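Local coordinates for Mlr6093 protein (PDB 2QJ8) that probably works as a zinc-dependent hydrolase of the aspartoacylase family, cleaving carbon-nitrogen bonds in linear amides, at residues L8-L22 and A32-E44. Residues are numbered along the deposited sequence; the frame is centred on the assembly and turned at random.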
ATOM      1  N   LEU A   8     -27.787  19.924   3.157  1.00 24.44           N
ATOM      2  CA  LEU A   8     -27.126  20.054   1.880  1.00 26.91           C
ATOM      3  C   LEU A   8     -27.203  21.530   1.502  1.00 30.30           C
ATOM      4  O   LEU A   8     -28.183  22.204   1.800  1.00 30.24           O
ATOM      5  CB  LEU A   8     -27.814  19.210   0.807  1.00 27.47           C
ATOM      6  CG  LEU A   8     -27.786  17.682   0.992  1.00 31.08           C
ATOM      7  CD1 LEU A   8     -28.658  17.017  -0.027  1.00 30.44           C
ATOM      8  CD2 LEU A   8     -26.364  17.143   0.905  1.00 32.04           C
ATOM      9  N   THR A   9     -26.168  22.021   0.831  1.00 30.54           N
ATOM     10  CA  THR A   9     -26.110  23.410   0.395  1.00 30.47           C
ATOM     11  C   THR A   9     -26.862  23.667  -0.921  1.00 32.47           C
ATOM     12  O   THR A   9     -26.879  24.796  -1.389  1.00 31.12           O
ATOM     13  CB  THR A   9     -24.680  23.859   0.254  1.00 29.23           C
ATOM     14  OG1 THR A   9     -24.042  23.076  -0.758  1.00 30.16           O
ATOM     15  CG2 THR A   9     -23.966  23.721   1.588  1.00 26.67           C
ATOM     16  N   PHE A  10     -27.485  22.626  -1.493  1.00 30.78           N
ATOM     17  CA  PHE A  10     -28.227  22.715  -2.723  1.00 31.19           C
ATOM     18  C   PHE A  10     -29.458  21.806  -2.596  1.00 31.25           C
ATOM     19  O   PHE A  10     -29.569  21.013  -1.675  1.00 29.97           O
ATOM     20  CB  PHE A  10     -27.335  22.290  -3.900  1.00 31.35           C
ATOM     21  CG  PHE A  10     -26.904  20.820  -3.852  1.00 26.22           C
ATOM     22  CD1 PHE A  10     -25.864  20.417  -3.050  1.00 32.12           C
ATOM     23  CD2 PHE A  10     -27.545  19.864  -4.633  1.00 36.68           C
ATOM     24  CE1 PHE A  10     -25.474  19.088  -3.020  1.00 35.49           C
ATOM     25  CE2 PHE A  10     -27.167  18.534  -4.590  1.00 40.81           C
ATOM     26  CZ  PHE A  10     -26.135  18.146  -3.779  1.00 37.95           C
ATOM     27  N   ASP A  11     -30.345  21.921  -3.572  1.00 30.62           N
ATOM     28  CA  ASP A  11     -31.568  21.189  -3.630  1.00 31.81           C
ATOM     29  C   ASP A  11     -31.398  19.942  -4.506  1.00 31.42           C
ATOM     30  O   ASP A  11     -31.054  20.077  -5.672  1.00 32.47           O
ATOM     31  CB  ASP A  11     -32.633  22.132  -4.211  1.00 33.13           C
ATOM     32  CG  ASP A  11     -34.004  21.494  -4.333  1.00 35.45           C
ATOM     33  OD1 ASP A  11     -34.262  20.397  -3.789  1.00 34.68           O
ATOM     34  OD2 ASP A  11     -34.844  22.128  -4.982  1.00 31.97           O
ATOM     35  N   LEU A  12     -31.636  18.751  -3.934  1.00 30.18           N
ATOM     36  CA  LEU A  12     -31.584  17.464  -4.676  1.00 30.46           C
ATOM     37  C   LEU A  12     -32.623  17.376  -5.798  1.00 29.65           C
ATOM     38  O   LEU A  12     -32.381  16.700  -6.798  1.00 31.51           O
ATOM     39  CB  LEU A  12     -31.763  16.250  -3.746  1.00 28.70           C
ATOM     40  CG  LEU A  12     -30.656  15.909  -2.759  1.00 32.06           C
ATOM     41  CD1 LEU A  12     -31.120  14.844  -1.707  1.00 29.11           C
ATOM     42  CD2 LEU A  12     -29.435  15.460  -3.515  1.00 31.66           C
ATOM     43  N   ASP A  13     -33.749  18.083  -5.641  1.00 30.56           N
ATOM     44  CA  ASP A  13     -34.813  18.116  -6.630  1.00 30.82           C
ATOM     45  C   ASP A  13     -34.520  19.005  -7.821  1.00 29.91           C
ATOM     46  O   ASP A  13     -35.341  19.063  -8.722  1.00 29.51           O
ATOM     47  CB  ASP A  13     -36.154  18.544  -5.992  1.00 30.42           C
ATOM     48  CG  ASP A  13     -36.659  17.560  -4.949  1.00 37.49           C
ATOM     49  OD1 ASP A  13     -36.133  16.431  -4.857  1.00 45.28           O
ATOM     50  OD2 ASP A  13     -37.597  17.918  -4.207  1.00 45.63           O
ATOM     51  N   THR A  14     -33.411  19.740  -7.810  1.00 30.58           N
ATOM     52  CA  THR A  14     -33.015  20.542  -8.928  1.00 30.78           C
ATOM     53  C   THR A  14     -32.759  19.622 -10.136  1.00 32.13           C
ATOM     54  O   THR A  14     -31.995  18.653 -10.006  1.00 32.30           O
ATOM     55  CB  THR A  14     -31.718  21.327  -8.641  1.00 30.34           C
ATOM     56  OG1 THR A  14     -31.953  22.312  -7.648  1.00 30.65           O
ATOM     57  CG2 THR A  14     -31.242  22.024  -9.835  1.00 29.90           C
ATOM     58  N   PRO A  15     -33.410  19.899 -11.293  1.00 31.97           N
ATOM     59  CA  PRO A  15     -33.151  19.065 -12.459  1.00 31.25           C
ATOM     60  C   PRO A  15     -31.721  19.178 -12.962  1.00 29.61           C
ATOM     61  O   PRO A  15     -31.087  20.223 -12.819  1.00 31.91           O
ATOM     62  CB  PRO A  15     -34.163  19.585 -13.494  1.00 32.64           C
ATOM     63  CG  PRO A  15     -34.520  20.938 -13.059  1.00 34.06           C
ATOM     64  CD  PRO A  15     -34.419  20.941 -11.588  1.00 30.23           C
ATOM     65  N   GLY A  16     -31.216  18.105 -13.551  1.00 28.95           N
ATOM     66  CA  GLY A  16     -29.843  18.060 -14.031  1.00 27.37           C
ATOM     67  C   GLY A  16     -28.754  17.850 -12.991  1.00 28.37           C
ATOM     68  O   GLY A  16     -28.977  17.273 -11.918  1.00 28.24           O
ATOM     69  N   VAL A  17     -27.569  18.339 -13.329  1.00 30.41           N
ATOM     70  CA  VAL A  17     -26.348  18.170 -12.541  1.00 29.83           C
ATOM     71  C   VAL A  17     -26.159  19.299 -11.503  1.00 29.59           C
ATOM     72  O   VAL A  17     -26.177  20.481 -11.845  1.00 29.74           O
ATOM     73  CB  VAL A  17     -25.105  18.092 -13.489  1.00 29.93           C
ATOM     74  CG1 VAL A  17     -23.763  18.050 -12.729  1.00 24.91           C
ATOM     75  CG2 VAL A  17     -25.213  16.888 -14.436  1.00 30.09           C
ATOM     76  N   SER A  18     -26.004  18.921 -10.236  1.00 27.84           N
ATOM     77  CA  SER A  18     -25.731  19.868  -9.164  1.00 27.91           C
ATOM     78  C   SER A  18     -24.493  19.407  -8.406  1.00 28.38           C
ATOM     79  O   SER A  18     -24.241  18.207  -8.289  1.00 25.94           O
ATOM     80  CB  SER A  18     -26.929  19.956  -8.207  1.00 30.23           C
ATOM     81  OG  SER A  18     -28.080  20.460  -8.872  1.00 35.31           O
ATOM     82  N   THR A  19     -23.704  20.364  -7.923  1.00 28.48           N
ATOM     83  CA  THR A  19     -22.560  20.079  -7.047  1.00 28.86           C
ATOM     84  C   THR A  19     -22.683  21.022  -5.838  1.00 29.15           C
ATOM     85  O   THR A  19     -23.142  22.154  -5.968  1.00 28.35           O
ATOM     86  CB  THR A  19     -21.185  20.193  -7.734  1.00 30.56           C
ATOM     87  OG1 THR A  19     -20.986  21.513  -8.231  1.00 33.25           O
ATOM     88  CG2 THR A  19     -21.070  19.205  -8.905  1.00 26.70           C
ATOM     89  N   GLY A  20     -22.314  20.541  -4.662  1.00 26.98           N
ATOM     90  CA  GLY A  20     -22.379  21.360  -3.480  1.00 25.31           C
ATOM     91  C   GLY A  20     -21.745  20.627  -2.335  1.00 24.03           C
ATOM     92  O   GLY A  20     -20.735  19.930  -2.525  1.00 28.59           O
ATOM     93  N   HIS A  21     -22.285  20.806  -1.145  1.00 28.13           N
ATOM     94  CA  HIS A  21     -21.745  20.153   0.056  1.00 27.87           C
ATOM     95  C   HIS A  21     -22.801  19.669   1.019  1.00 28.67           C
ATOM     96  O   HIS A  21     -23.910  20.202   1.047  1.00 25.26           O
ATOM     97  CB  HIS A  21     -20.853  21.123   0.817  1.00 28.44           C
ATOM     98  CG  HIS A  21     -19.686  21.603   0.026  1.00 28.51           C
ATOM     99  ND1 HIS A  21     -19.772  22.659  -0.846  1.00 30.19           N
ATOM    100  CD2 HIS A  21     -18.413  21.151  -0.049  1.00 23.74           C
ATOM    101  CE1 HIS A  21     -18.606  22.835  -1.433  1.00 32.76           C
ATOM    102  NE2 HIS A  21     -17.763  21.940  -0.957  1.00 29.34           N
ATOM    103  N   LEU A  22     -22.412  18.652   1.795  1.00 28.40           N
ATOM    104  CA  LEU A  22     -23.165  18.143   2.942  1.00 26.94           C
ATOM    105  C   LEU A  22     -22.438  18.712   4.160  1.00 27.26           C
ATOM    106  O   LEU A  22     -21.269  18.383   4.418  1.00 25.56           O
ATOM    107  CB  LEU A  22     -23.174  16.611   2.965  1.00 26.90           C
ATOM    108  CG  LEU A  22     -23.783  15.894   4.188  1.00 31.72           C
ATOM    109  CD1 LEU A  22     -25.232  16.316   4.455  1.00 31.99           C
ATOM    110  CD2 LEU A  22     -23.709  14.385   3.926  1.00 25.86           C
ATOM    111  N   ALA A  32     -17.374  22.539  12.103  1.00 28.38           N
ATOM    112  CA  ALA A  32     -18.197  21.991  11.021  1.00 28.44           C
ATOM    113  C   ALA A  32     -17.340  21.502   9.877  1.00 28.17           C
ATOM    114  O   ALA A  32     -16.255  22.061   9.629  1.00 28.65           O
ATOM    115  CB  ALA A  32     -19.212  23.043  10.480  1.00 26.23           C
ATOM    116  N   LEU A  33     -17.814  20.459   9.206  1.00 25.96           N
ATOM    117  CA  LEU A  33     -17.162  19.892   8.033  1.00 29.00           C
ATOM    118  C   LEU A  33     -18.091  20.023   6.841  1.00 28.18           C
ATOM    119  O   LEU A  33     -19.285  19.903   6.991  1.00 30.49           O
ATOM    120  CB  LEU A  33     -16.853  18.389   8.213  1.00 29.89           C
ATOM    121  CG  LEU A  33     -15.863  17.882   9.264  1.00 35.30           C
ATOM    122  CD1 LEU A  33     -15.794  16.386   9.159  1.00 39.80           C
ATOM    123  CD2 LEU A  33     -14.471  18.472   9.096  1.00 38.36           C
ATOM    124  N   SER A  34     -17.515  20.231   5.660  1.00 29.84           N
ATOM    125  CA  SER A  34     -18.235  20.343   4.390  1.00 29.21           C
ATOM    126  C   SER A  34     -17.757  19.274   3.432  1.00 27.67           C
ATOM    127  O   SER A  34     -16.669  19.379   2.901  1.00 28.15           O
ATOM    128  CB  SER A  34     -18.015  21.730   3.771  1.00 31.09           C
ATOM    129  OG  SER A  34     -18.856  22.660   4.397  1.00 32.85           O
ATOM    130  N   LEU A  35     -18.578  18.244   3.213  1.00 28.27           N
ATOM    131  CA  LEU A  35     -18.225  17.136   2.335  1.00 26.64           C
ATOM    132  C   LEU A  35     -18.788  17.408   0.955  1.00 24.41           C
ATOM    133  O   LEU A  35     -19.988  17.528   0.834  1.00 25.41           O
ATOM    134  CB  LEU A  35     -18.827  15.826   2.862  1.00 26.83           C
ATOM    135  CG  LEU A  35     -18.225  15.121   4.088  1.00 29.74           C
ATOM    136  CD1 LEU A  35     -17.876  16.034   5.220  1.00 31.49           C
ATOM    137  CD2 LEU A  35     -19.199  13.983   4.542  1.00 29.35           C
ATOM    138  N   PRO A  36     -17.935  17.540  -0.088  1.00 26.35           N
ATOM    139  CA  PRO A  36     -18.517  17.753  -1.423  1.00 25.75           C
ATOM    140  C   PRO A  36     -19.427  16.624  -1.907  1.00 25.28           C
ATOM    141  O   PRO A  36     -19.151  15.444  -1.656  1.00 26.38           O
ATOM    142  CB  PRO A  36     -17.296  17.883  -2.336  1.00 23.20           C
ATOM    143  CG  PRO A  36     -16.197  18.335  -1.464  1.00 31.01           C
ATOM    144  CD  PRO A  36     -16.464  17.585  -0.149  1.00 25.88           C
ATOM    145  N   VAL A  37     -20.511  17.016  -2.578  1.00 25.93           N
ATOM    146  CA  VAL A  37     -21.525  16.108  -3.069  1.00 25.55           C
ATOM    147  C   VAL A  37     -21.873  16.499  -4.511  1.00 25.29           C
ATOM    148  O   VAL A  37     -21.922  17.689  -4.868  1.00 24.74           O
ATOM    149  CB  VAL A  37     -22.812  16.171  -2.179  1.00 26.22           C
ATOM    150  CG1 VAL A  37     -23.945  15.306  -2.769  1.00 25.65           C
ATOM    151  CG2 VAL A  37     -22.498  15.747  -0.761  1.00 22.17           C
ATOM    152  N   PHE A  38     -22.063  15.485  -5.334  1.00 24.49           N
ATOM    153  CA  PHE A  38     -22.496  15.617  -6.706  1.00 22.74           C
ATOM    154  C   PHE A  38     -23.869  14.952  -6.789  1.00 26.81           C
ATOM    155  O   PHE A  38     -24.086  13.914  -6.153  1.00 27.85           O
ATOM    156  CB  PHE A  38     -21.514  14.893  -7.610  1.00 25.66           C
ATOM    157  CG  PHE A  38     -22.056  14.529  -8.963  1.00 23.35           C
ATOM    158  CD1 PHE A  38     -21.913  15.388 -10.034  1.00 28.34           C
ATOM    159  CD2 PHE A  38     -22.654  13.278  -9.177  1.00 27.96           C
ATOM    160  CE1 PHE A  38     -22.369  15.025 -11.290  1.00 27.98           C
ATOM    161  CE2 PHE A  38     -23.119  12.919 -10.418  1.00 30.84           C
ATOM    162  CZ  PHE A  38     -22.984  13.783 -11.472  1.00 25.44           C
ATOM    163  N   SER A  39     -24.795  15.546  -7.540  1.00 26.35           N
ATOM    164  CA  SER A  39     -26.078  14.898  -7.790  1.00 29.13           C
ATOM    165  C   SER A  39     -26.503  15.126  -9.255  1.00 30.66           C
ATOM    166  O   SER A  39     -26.370  16.232  -9.767  1.00 30.08           O
ATOM    167  CB  SER A  39     -27.122  15.369  -6.798  1.00 30.25           C
ATOM    168  OG  SER A  39     -28.353  14.731  -7.048  1.00 40.19           O
ATOM    169  N   CYS A  40     -26.929  14.059  -9.935  1.00 28.50           N
ATOM    170  CA  CYS A  40     -27.407  14.147 -11.326  1.00 29.57           C
ATOM    171  C   CYS A  40     -28.842  13.647 -11.325  1.00 28.56           C
ATOM    172  O   CYS A  40     -29.086  12.486 -11.105  1.00 26.82           O
ATOM    173  CB  CYS A  40     -26.529  13.362 -12.272  1.00 26.80           C
ATOM    174  SG  CYS A  40     -26.908  13.606 -14.052  1.00 29.10           S
ATOM    175  N   ASN A  41     -29.775  14.564 -11.513  1.00 29.11           N
ATOM    176  CA  ASN A  41     -31.185  14.276 -11.495  1.00 30.07           C
ATOM    177  C   ASN A  41     -31.740  14.289 -12.923  1.00 31.09           C
ATOM    178  O   ASN A  41     -31.885  15.355 -13.497  1.00 28.82           O
ATOM    179  CB  ASN A  41     -31.849  15.342 -10.633  1.00 31.60           C
ATOM    180  CG  ASN A  41     -33.338  15.143 -10.457  1.00 30.48           C
ATOM    181  OD1 ASN A  41     -33.975  14.324 -11.106  1.00 31.29           O
ATOM    182  ND2 ASN A  41     -33.899  15.913  -9.556  1.00 36.06           N
ATOM    183  N   ARG A  42     -32.047  13.100 -13.460  1.00 29.85           N
ATOM    184  CA  ARG A  42     -32.633  12.951 -14.784  1.00 30.14           C
ATOM    185  C   ARG A  42     -34.095  12.464 -14.725  1.00 32.30           C
ATOM    186  O   ARG A  42     -34.525  11.675 -15.551  1.00 32.94           O
ATOM    187  CB  ARG A  42     -31.777  12.017 -15.643  1.00 29.01           C
ATOM    188  CG  ARG A  42     -30.367  12.449 -15.873  1.00 27.45           C
ATOM    189  CD  ARG A  42     -30.312  13.807 -16.537  1.00 33.40           C
ATOM    190  NE  ARG A  42     -28.975  14.182 -16.965  1.00 34.79           N
ATOM    191  CZ  ARG A  42     -28.588  15.418 -17.279  1.00 31.73           C
ATOM    192  NH1 ARG A  42     -29.417  16.458 -17.209  1.00 36.71           N
ATOM    193  NH2 ARG A  42     -27.341  15.628 -17.661  1.00 28.95           N
ATOM    194  N   GLY A  43     -34.845  12.929 -13.729  1.00 34.92           N
ATOM    195  CA  GLY A  43     -36.250  12.600 -13.600  1.00 35.12           C
ATOM    196  C   GLY A  43     -36.559  11.269 -12.965  1.00 35.47           C
ATOM    197  O   GLY A  43     -35.851  10.826 -12.048  1.00 36.01           O
ATOM    198  N   GLU A  44     -37.620  10.631 -13.454  1.00 33.98           N
ATOM    199  CA  GLU A  44     -38.085   9.366 -12.905  1.00 34.41           C
ATOM    200  C   GLU A  44     -37.145   8.234 -13.267  1.00 32.49           C
ATOM    201  O   GLU A  44     -36.575   8.224 -14.347  1.00 34.73           O
ATOM    202  CB  GLU A  44     -39.511   9.058 -13.374  1.00 34.46           C
ATOM    203  CG  GLU A  44     -40.542  10.057 -12.863  1.00 39.50           C
TER
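V37 and S39 form a low step on strand 33-42, and the ring of F10 comes down onto it edge first: CZ lies 3.7 Å from V37 CG1, and CE2 meets S39 CB. CG of F10 sits between its backbone N and carbonyl carbon (chi1 65°), which brings the ring directly over G20, where a CB would collide with it. Beside F10, L12 lowers CD2 onto S39, while L22, which also touches helix 118-129, lays CB against V37 CG2 at 3.9 Å. On the reverse face, which meets the second subunit, V17 straddles F38 CE1 (3.6 Å from CG1) and C40 SG (near CG2), and the H21 ring slants across P36, its NE2 hydrogen-bonded to G291 O of that subunit. Between the two faces, eight backbone hydrogen bonds pair strands 16-22 and 33-42 antiparallel, from G16-N41 to L22-L35; strand 33-42 also pairs with strand 79-84. N41 CG, anti to the backbone N (chi1 -177°), carries ND2 to L12 O at 3.2 Å, a bent bond (136°) in the L12 carbonyl plane but tilted from the N41 amide, and weakly to T14 O; OD1 accepts from G43 N in an Asx turn. With an alanine in its place, L12 O and G43 N would probably lose these partners and the 11-14 turn drift. Backbone bonds thus fix the register, van der Waals contacts seat F10 and L12, and the N41 amide adds a tie to a loop also held by the D13-R80 salt bridge.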